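Local atomic coordinates of siderophore periplasmic binding protein (Thermobifida fusca, PDB entry 5DH0), a protein that probably binds the iron-loaded siderophore fuscachelin outside the cell membrane and hands it to an uptake transporter. Residues D138-N146 and N204-T213; A184-F192 and L241-E250. All blocks are in the same frame, centred on the assembly; numbering follows the deposited sequence.

Contact 1: D138-N146 and N204-T213; sequences DGAGSGLRN and NAWGGEILHT
E209 reaches from helix 206-213 to R145 and the G141-S142 backbone. From CB, which is directed at the other segment, CG stands anti to the backbone N (chi1 -161°) and lies 3.9 Å from G141 CA. A bend at the next torsion brings CD to 3.8 Å from S142 N, with R145 NH2 on the same side. OE1 takes both terminal nitrogens of R145 end-on: NH2 comes in on the syn lone pair at 3.1 Å, while NH1, longer at 3.3 Å, meets it from above the carboxylate plane. The oxygen lies in the guanidinium plane although the two flat groups are turned 48° apart. S142 CA covers one guanidinium face, which should restrict its rocking. OE2 faces S142 N at 3.5 Å without a direct bond; a water bonded to S142 N lies beside both.

Next to the salt bridge the backbones meet directly: W206 N donates to A140 O at 2.9 Å, nearly straight (170°). A140 CB sits over one face of the indole, 4.2 Å from the centroid of its five-membered ring, a CH-pi contact, and touches A205 CB at 3.8 Å.

The contact joins the two lobes near the cleft between them: the loop after strand 132-137 belongs to one, helix 206-213 to the other. R145 packs on F168 of helix 158-178 and Y292 of helix 292-307, and I210 rests on V298 of the latter.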
loop_
_atom_site.group_PDB
_atom_site.type_symbol
_atom_site.label_atom_id
_atom_site.label_comp_id
_atom_site.label_asym_id
_atom_site.label_seq_id
_atom_site.Cartn_x
_atom_site.Cartn_y
_atom_site.Cartn_z
ATOM N N ASP A 138 14.000 -3.278 -24.679
ATOM C CA ASP A 138 12.905 -2.434 -24.263
ATOM C C ASP A 138 12.942 -2.266 -22.742
ATOM O O ASP A 138 13.422 -3.136 -22.023
ATOM C CB ASP A 138 11.576 -3.031 -24.718
ATOM C CG ASP A 138 10.402 -2.165 -24.350
ATOM O OD1 ASP A 138 10.392 -0.979 -24.749
ATOM O OD2 ASP A 138 9.504 -2.656 -23.627
ATOM N N GLY A 139 12.437 -1.147 -22.253
ATOM C CA GLY A 139 12.292 -0.950 -20.830
ATOM C C GLY A 139 13.562 -0.578 -20.088
ATOM O O GLY A 139 14.572 -0.136 -20.659
ATOM N N ALA A 140 13.480 -0.756 -18.780
ATOM C CA ALA A 140 14.593 -0.570 -17.874
ATOM C C ALA A 140 14.584 -1.717 -16.861
ATOM O O ALA A 140 15.111 -1.587 -15.758
ATOM C CB ALA A 140 14.493 0.783 -17.174
ATOM N N GLY A 141 13.962 -2.833 -17.247
ATOM C CA GLY A 141 13.831 -3.997 -16.381
ATOM C C GLY A 141 14.657 -5.170 -16.868
ATOM O O GLY A 141 15.852 -5.020 -17.138
ATOM N N SER A 142 14.036 -6.340 -17.001
ATOM C CA SER A 142 14.785 -7.522 -17.437
ATOM C C SER A 142 15.336 -7.367 -18.866
ATOM O O SER A 142 16.252 -8.082 -19.252
ATOM C CB SER A 142 13.918 -8.783 -17.329
ATOM O OG SER A 142 12.785 -8.731 -18.184
ATOM N N GLY A 143 14.799 -6.423 -19.640
ATOM C CA GLY A 143 15.315 -6.150 -20.973
ATOM C C GLY A 143 16.808 -5.838 -21.008
ATOM O O GLY A 143 17.517 -6.229 -21.936
ATOM N N LEU A 144 17.278 -5.135 -19.981
ATOM C CA LEU A 144 18.676 -4.742 -19.838
ATOM C C LEU A 144 19.617 -5.926 -19.632
ATOM O O LEU A 144 20.540 -6.147 -20.426
ATOM C CB LEU A 144 18.827 -3.779 -18.657
ATOM C CG LEU A 144 18.772 -2.281 -18.935
ATOM C CD1 LEU A 144 18.862 -1.486 -17.624
ATOM C CD2 LEU A 144 19.917 -1.905 -19.863
ATOM N N ARG A 145 19.388 -6.687 -18.559
ATOM C CA ARG A 145 20.313 -7.749 -18.208
ATOM C C ARG A 145 20.252 -8.854 -19.267
ATOM O O ARG A 145 21.228 -9.591 -19.460
ATOM C CB ARG A 145 20.028 -8.287 -16.803
ATOM C CG ARG A 145 18.621 -8.809 -16.569
ATOM C CD ARG A 145 18.432 -9.169 -15.091
ATOM N NE ARG A 145 17.052 -9.540 -14.788
ATOM C CZ ARG A 145 16.131 -8.695 -14.337
ATOM N NH1 ARG A 145 16.434 -7.418 -14.113
ATOM N NH2 ARG A 145 14.906 -9.131 -14.099
ATOM N N ASN A 146 19.139 -8.933 -19.993
ATOM C CA ASN A 146 19.049 -9.892 -21.095
ATOM C C ASN A 146 19.787 -9.414 -22.360
ATOM O O ASN A 146 20.343 -10.220 -23.111
ATOM C CB ASN A 146 17.582 -10.217 -21.414
ATOM C CG ASN A 146 17.038 -11.345 -20.540
ATOM O OD1 ASN A 146 17.504 -12.486 -20.632
ATOM N ND2 ASN A 146 16.062 -11.029 -19.674
ATOM N N ASN A 204 8.736 -1.547 -12.816
ATOM C CA ASN A 204 9.256 -1.933 -14.122
ATOM C C ASN A 204 10.693 -1.496 -14.386
ATOM O O ASN A 204 11.153 -1.570 -15.522
ATOM C CB ASN A 204 8.352 -1.364 -15.229
ATOM C CG ASN A 204 8.277 0.165 -15.207
ATOM O OD1 ASN A 204 8.726 0.826 -14.259
ATOM N ND2 ASN A 204 7.694 0.734 -16.253
ATOM N N ALA A 205 11.409 -1.025 -13.366
ATOM C CA ALA A 205 12.743 -0.461 -13.635
ATOM C C ALA A 205 13.777 -0.729 -12.538
ATOM O O ALA A 205 13.446 -0.705 -11.347
ATOM C CB ALA A 205 12.632 1.036 -13.869
ATOM N N TRP A 206 15.016 -0.998 -12.958
ATOM C CA TRP A 206 16.170 -1.043 -12.060
ATOM C C TRP A 206 15.877 -1.907 -10.834
ATOM O O TRP A 206 15.232 -2.946 -10.954
ATOM C CB TRP A 206 16.566 0.394 -11.674
ATOM C CG TRP A 206 16.734 1.248 -12.920
ATOM C CD1 TRP A 206 17.457 0.925 -14.023
ATOM C CD2 TRP A 206 16.147 2.533 -13.195
ATOM N NE1 TRP A 206 17.370 1.917 -14.971
ATOM C CE2 TRP A 206 16.578 2.921 -14.483
ATOM C CE3 TRP A 206 15.334 3.404 -12.472
ATOM C CZ2 TRP A 206 16.208 4.130 -15.062
ATOM C CZ3 TRP A 206 14.965 4.612 -13.061
ATOM C CH2 TRP A 206 15.402 4.957 -14.337
ATOM N N GLY A 207 16.304 -1.463 -9.657
ATOM C CA GLY A 207 16.099 -2.230 -8.442
ATOM C C GLY A 207 14.643 -2.481 -8.105
ATOM O O GLY A 207 14.321 -3.475 -7.432
ATOM N N GLY A 208 13.760 -1.582 -8.548
ATOM C CA GLY A 208 12.332 -1.717 -8.297
ATOM C C GLY A 208 11.766 -2.946 -9.011
ATOM O O GLY A 208 10.887 -3.640 -8.505
ATOM N N GLU A 209 12.283 -3.202 -10.206
ATOM C CA GLU A 209 11.864 -4.340 -10.985
ATOM C C GLU A 209 12.352 -5.641 -10.341
ATOM O O GLU A 209 11.641 -6.642 -10.366
ATOM C CB GLU A 209 12.368 -4.223 -12.420
ATOM C CG GLU A 209 11.611 -5.119 -13.380
ATOM C CD GLU A 209 12.326 -6.450 -13.645
ATOM O OE1 GLU A 209 13.406 -6.670 -13.048
ATOM O OE2 GLU A 209 11.806 -7.272 -14.451
ATOM N N ILE A 210 13.538 -5.616 -9.735
ATOM C CA ILE A 210 14.046 -6.806 -9.057
ATOM C C ILE A 210 13.264 -7.107 -7.792
ATOM O O ILE A 210 12.930 -8.263 -7.528
ATOM C CB ILE A 210 15.540 -6.679 -8.735
ATOM C CG1 ILE A 210 16.328 -6.809 -10.032
ATOM C CG2 ILE A 210 15.976 -7.801 -7.809
ATOM C CD1 ILE A 210 17.699 -6.264 -9.943
ATOM N N LEU A 211 12.939 -6.076 -7.023
ATOM C CA LEU A 211 12.058 -6.260 -5.876
ATOM C C LEU A 211 10.718 -6.829 -6.337
ATOM O O LEU A 211 10.173 -7.734 -5.704
ATOM C CB LEU A 211 11.848 -4.948 -5.127
ATOM C CG LEU A 211 12.981 -4.555 -4.181
ATOM C CD1 LEU A 211 12.963 -3.057 -3.937
ATOM C CD2 LEU A 211 12.838 -5.315 -2.871
ATOM N N HIS A 212 10.194 -6.302 -7.441
ATOM C CA HIS A 212 8.927 -6.782 -7.970
ATOM C C HIS A 212 9.047 -8.254 -8.422
ATOM O O HIS A 212 8.229 -9.088 -8.057
ATOM C CB HIS A 212 8.465 -5.893 -9.122
ATOM C CG HIS A 212 7.118 -6.256 -9.668
ATOM N ND1 HIS A 212 5.955 -6.150 -8.927
ATOM C CD2 HIS A 212 6.744 -6.711 -10.890
ATOM C CE1 HIS A 212 4.927 -6.528 -9.667
ATOM N NE2 HIS A 212 5.379 -6.879 -10.861
ATOM N N THR A 213 10.085 -8.564 -9.191
ATOM C CA THR A 213 10.322 -9.922 -9.670
ATOM C C THR A 213 10.413 -10.933 -8.512
ATOM O O THR A 213 10.030 -12.080 -8.636
ATOM C CB THR A 213 11.604 -9.953 -10.507
ATOM O OG1 THR A 213 11.433 -9.096 -11.643
ATOM C CG2 THR A 213 11.935 -11.353 -10.980
HETATM O O HOH W 1 10.460 -1.527 -17.969
HETATM O O HOH W 2 10.944 -6.500 -16.601
#

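Contact 2: A184-F192 and L241-E250; sequences ADTTFALVF and LSDADVIFYE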
loop_
_atom_site.group_PDB
_atom_site.type_symbol
_atom_site.label_atom_id
_atom_site.label_comp_id
_atom_site.label_asym_id
_atom_site.label_seq_id
_atom_site.Cartn_x
_atom_site.Cartn_y
_atom_site.Cartn_z
ATOM N N ALA A 184 5.771 -11.015 2.566
ATOM C CA ALA A 184 4.336 -10.812 2.668
ATOM C C ALA A 184 3.980 -9.602 3.555
ATOM O O ALA A 184 2.980 -8.929 3.315
ATOM C CB ALA A 184 3.671 -12.079 3.192
ATOM N N ASP A 185 4.800 -9.309 4.560
ATOM C CA ASP A 185 4.464 -8.250 5.520
ATOM C C ASP A 185 5.210 -6.925 5.351
ATOM O O ASP A 185 4.800 -5.916 5.920
ATOM C CB ASP A 185 4.701 -8.747 6.944
ATOM C CG ASP A 185 3.618 -9.683 7.412
ATOM O OD1 ASP A 185 2.476 -9.204 7.634
ATOM O OD2 ASP A 185 3.910 -10.897 7.545
ATOM N N THR A 186 6.301 -6.935 4.588
ATOM C CA THR A 186 7.169 -5.766 4.467
ATOM C C THR A 186 6.919 -4.959 3.190
ATOM O O THR A 186 6.960 -5.491 2.081
ATOM C CB THR A 186 8.667 -6.171 4.492
ATOM O OG1 THR A 186 8.912 -7.076 5.579
ATOM C CG2 THR A 186 9.576 -4.927 4.618
ATOM N N THR A 187 6.668 -3.670 3.354
ATOM C CA THR A 187 6.585 -2.765 2.221
ATOM C C THR A 187 7.941 -2.099 1.982
ATOM O O THR A 187 8.504 -1.488 2.891
ATOM C CB THR A 187 5.515 -1.704 2.451
ATOM O OG1 THR A 187 4.255 -2.354 2.657
ATOM C CG2 THR A 187 5.413 -0.767 1.248
ATOM N N PHE A 188 8.462 -2.245 0.763
ATOM C CA PHE A 188 9.738 -1.651 0.361
ATOM C C PHE A 188 9.584 -0.373 -0.448
ATOM O O PHE A 188 8.528 -0.107 -1.033
ATOM C CB PHE A 188 10.550 -2.646 -0.465
ATOM C CG PHE A 188 11.058 -3.794 0.322
ATOM C CD1 PHE A 188 10.246 -4.887 0.582
ATOM C CD2 PHE A 188 12.349 -3.784 0.820
ATOM C CE1 PHE A 188 10.718 -5.941 1.327
ATOM C CE2 PHE A 188 12.821 -4.840 1.561
ATOM C CZ PHE A 188 12.004 -5.922 1.815
ATOM N N ALA A 189 10.654 0.414 -0.496
ATOM C CA ALA A 189 10.717 1.563 -1.394
ATOM C C ALA A 189 12.149 1.771 -1.830
ATOM O O ALA A 189 13.071 1.652 -1.020
ATOM C CB ALA A 189 10.180 2.799 -0.733
ATOM N N LEU A 190 12.334 2.049 -3.119
ATOM C CA LEU A 190 13.646 2.376 -3.646
ATOM C C LEU A 190 13.642 3.818 -4.156
ATOM O O LEU A 190 12.848 4.192 -5.033
ATOM C CB LEU A 190 14.055 1.411 -4.752
ATOM C CG LEU A 190 15.327 1.891 -5.450
ATOM C CD1 LEU A 190 16.498 1.989 -4.463
ATOM C CD2 LEU A 190 15.671 1.008 -6.641
ATOM N N VAL A 191 14.525 4.635 -3.583
ATOM C CA VAL A 191 14.528 6.065 -3.878
ATOM C C VAL A 191 15.889 6.526 -4.359
ATOM O O VAL A 191 16.898 5.884 -4.057
ATOM C CB VAL A 191 14.123 6.911 -2.635
ATOM C CG1 VAL A 191 12.738 6.478 -2.084
ATOM C CG2 VAL A 191 15.201 6.837 -1.551
ATOM N N PHE A 192 15.911 7.634 -5.109
ATOM C CA PHE A 192 17.154 8.373 -5.390
ATOM C C PHE A 192 16.877 9.880 -5.490
ATOM O O PHE A 192 15.751 10.304 -5.758
ATOM C CB PHE A 192 17.854 7.854 -6.671
ATOM C CG PHE A 192 17.050 8.011 -7.936
ATOM C CD1 PHE A 192 16.220 6.993 -8.377
ATOM C CD2 PHE A 192 17.153 9.166 -8.716
ATOM C CE1 PHE A 192 15.492 7.131 -9.555
ATOM C CE2 PHE A 192 16.422 9.299 -9.888
ATOM C CZ PHE A 192 15.598 8.286 -10.304
ATOM N N LEU A 241 6.085 8.400 1.524
ATOM C CA LEU A 241 6.824 7.186 1.835
ATOM C C LEU A 241 6.440 6.613 3.195
ATOM O O LEU A 241 7.091 5.692 3.696
ATOM C CB LEU A 241 8.323 7.469 1.802
ATOM C CG LEU A 241 8.813 7.730 0.391
ATOM C CD1 LEU A 241 10.217 8.300 0.404
ATOM C CD2 LEU A 241 8.750 6.411 -0.350
ATOM N N SER A 242 5.385 7.155 3.786
ATOM C CA SER A 242 5.012 6.781 5.148
ATOM C C SER A 242 4.626 5.293 5.285
ATOM O O SER A 242 4.753 4.721 6.366
ATOM C CB SER A 242 3.857 7.662 5.640
ATOM O OG SER A 242 2.684 7.430 4.864
ATOM N N ASP A 243 4.166 4.664 4.205
ATOM C CA ASP A 243 3.791 3.242 4.285
ATOM C C ASP A 243 4.962 2.278 4.131
ATOM O O ASP A 243 4.792 1.078 4.279
ATOM C CB ASP A 243 2.726 2.898 3.238
ATOM C CG ASP A 243 3.218 3.088 1.805
ATOM O OD1 ASP A 243 4.067 3.993 1.581
ATOM O OD2 ASP A 243 2.725 2.353 0.905
ATOM N N ALA A 244 6.147 2.788 3.830
ATOM C CA ALA A 244 7.312 1.921 3.666
ATOM C C ALA A 244 7.876 1.462 5.020
ATOM O O ALA A 244 8.078 2.262 5.929
ATOM C CB ALA A 244 8.385 2.640 2.861
ATOM N N ASP A 245 8.136 0.170 5.145
ATOM C CA ASP A 245 8.772 -0.367 6.339
ATOM C C ASP A 245 10.287 -0.310 6.187
ATOM O O ASP A 245 11.023 -0.188 7.156
ATOM C CB ASP A 245 8.330 -1.821 6.580
ATOM C CG ASP A 245 6.813 -1.972 6.664
ATOM O OD1 ASP A 245 6.150 -1.129 7.305
ATOM O OD2 ASP A 245 6.277 -2.939 6.073
ATOM N N VAL A 246 10.732 -0.436 4.943
ATOM C CA VAL A 246 12.137 -0.485 4.573
ATOM C C VAL A 246 12.373 0.420 3.370
ATOM O O VAL A 246 11.649 0.357 2.368
ATOM C CB VAL A 246 12.594 -1.907 4.214
ATOM C CG1 VAL A 246 14.039 -1.889 3.696
ATOM C CG2 VAL A 246 12.448 -2.829 5.408
ATOM N N ILE A 247 13.389 1.265 3.476
ATOM C CA ILE A 247 13.719 2.169 2.402
ATOM C C ILE A 247 15.137 1.910 1.932
ATOM O O ILE A 247 16.067 1.911 2.732
ATOM C CB ILE A 247 13.567 3.627 2.844
ATOM C CG1 ILE A 247 12.097 3.945 3.113
ATOM C CG2 ILE A 247 14.119 4.566 1.789
ATOM C CD1 ILE A 247 11.868 5.429 3.488
ATOM N N PHE A 248 15.283 1.660 0.634
ATOM C CA PHE A 248 16.587 1.619 -0.024
ATOM C C PHE A 248 16.867 2.948 -0.733
ATOM O O PHE A 248 15.957 3.557 -1.320
ATOM C CB PHE A 248 16.640 0.496 -1.056
ATOM C CG PHE A 248 16.802 -0.873 -0.478
ATOM C CD1 PHE A 248 18.042 -1.306 -0.019
ATOM C CD2 PHE A 248 15.727 -1.750 -0.442
ATOM C CE1 PHE A 248 18.194 -2.595 0.501
ATOM C CE2 PHE A 248 15.869 -3.036 0.066
ATOM C CZ PHE A 248 17.100 -3.458 0.540
ATOM N N TYR A 249 18.118 3.391 -0.699
ATOM C CA TYR A 249 18.533 4.526 -1.521
ATOM C C TYR A 249 19.686 4.092 -2.426
ATOM O O TYR A 249 20.618 3.428 -1.998
ATOM C CB TYR A 249 18.926 5.758 -0.650
ATOM C CG TYR A 249 20.023 5.513 0.382
ATOM C CD1 TYR A 249 19.718 5.116 1.686
ATOM C CD2 TYR A 249 21.359 5.679 0.061
ATOM C CE1 TYR A 249 20.721 4.884 2.622
ATOM C CE2 TYR A 249 22.348 5.450 0.993
ATOM C CZ TYR A 249 22.026 5.055 2.264
ATOM O OH TYR A 249 23.027 4.834 3.169
ATOM N N GLU A 250 19.627 4.477 -3.687
ATOM C CA GLU A 250 20.713 4.191 -4.619
ATOM C C GLU A 250 22.053 4.802 -4.198
ATOM O O GLU A 250 22.114 5.934 -3.712
ATOM C CB GLU A 250 20.315 4.679 -6.016
ATOM C CG GLU A 250 19.089 3.920 -6.554
ATOM C CD GLU A 250 18.755 4.249 -8.001
ATOM O OE1 GLU A 250 19.295 5.274 -8.499
ATOM O OE2 GLU A 250 17.963 3.479 -8.634
#
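F188 to V191 run parallel to V246 to Y249, the short strand axes 4.7 Å apart at 24°, with backbone bonds such as F248 N to A189 O at 2.8 Å. Ahead of V246, T187 O accepts from both D245 N and V246 N, and D245 returns the bond: its OD2 takes T187 N at 2.8 Å from above the carboxylate plane, almost straight at 171°.

F188, L190, V246 and F248 share one face of the sheet. The two phenylalanines lie side by side, F188 CD2 reaching F248 CE2 at the edge of that ring, 3.7 Å away, while V246 CG1 flanks F188. L190 holds CG anti to the backbone N (chi1 171°), which carries CD1 across to F248 CB. This is the central pair of the mixed sheet in the C-terminal lobe: strand 187-193 pairs on its other side with 197-201 and 217-218, and V305 and L306 of helix 292-307 pack on the aromatic face.

A189, V191, I247 and Y249 form the other face, where V191 CG1 meets L241 CD1 tip to tip at 4.0 Å and A189 CB rests on A244 CB. In the turn before the strand, the D243 carboxylate is hydrogen-bonded by S219 and K220.

At the far end E250 extends its chain alongside F192. Its CG lies 3.8 Å from L190 CD1, OE1 is 3.5 Å from F192 CB, and OE2 bonds to S287. With an alanine here, the S287 hydroxyl would probably lose its carboxylate partner, and L190 and F192 would be left with a gap beside them.

Overall arrangement
The centres of contact 1 and contact 2 are about 17 Å apart, and their segments alternate along the chain: 138-146, 184-192, 204-213, 241-250. Contact 2 lies within the C-terminal lobe, whereas contact 1 spans from that lobe to the N-terminal one. Helix 206-213 connects them: L190 CD2 touches G207 CA at 3.7 Å, and L211 packs on F188, placing the helix against the sheet face that carries the aromatic rings. Helix 292-307 lies beside both contacts. Helix 158-178 falls between the first two segments, as the long linker of this family of binding proteins does. The helix that meets the other lobe therefore lies directly on the sheet, consistent with a rather rigid two-lobed receptor.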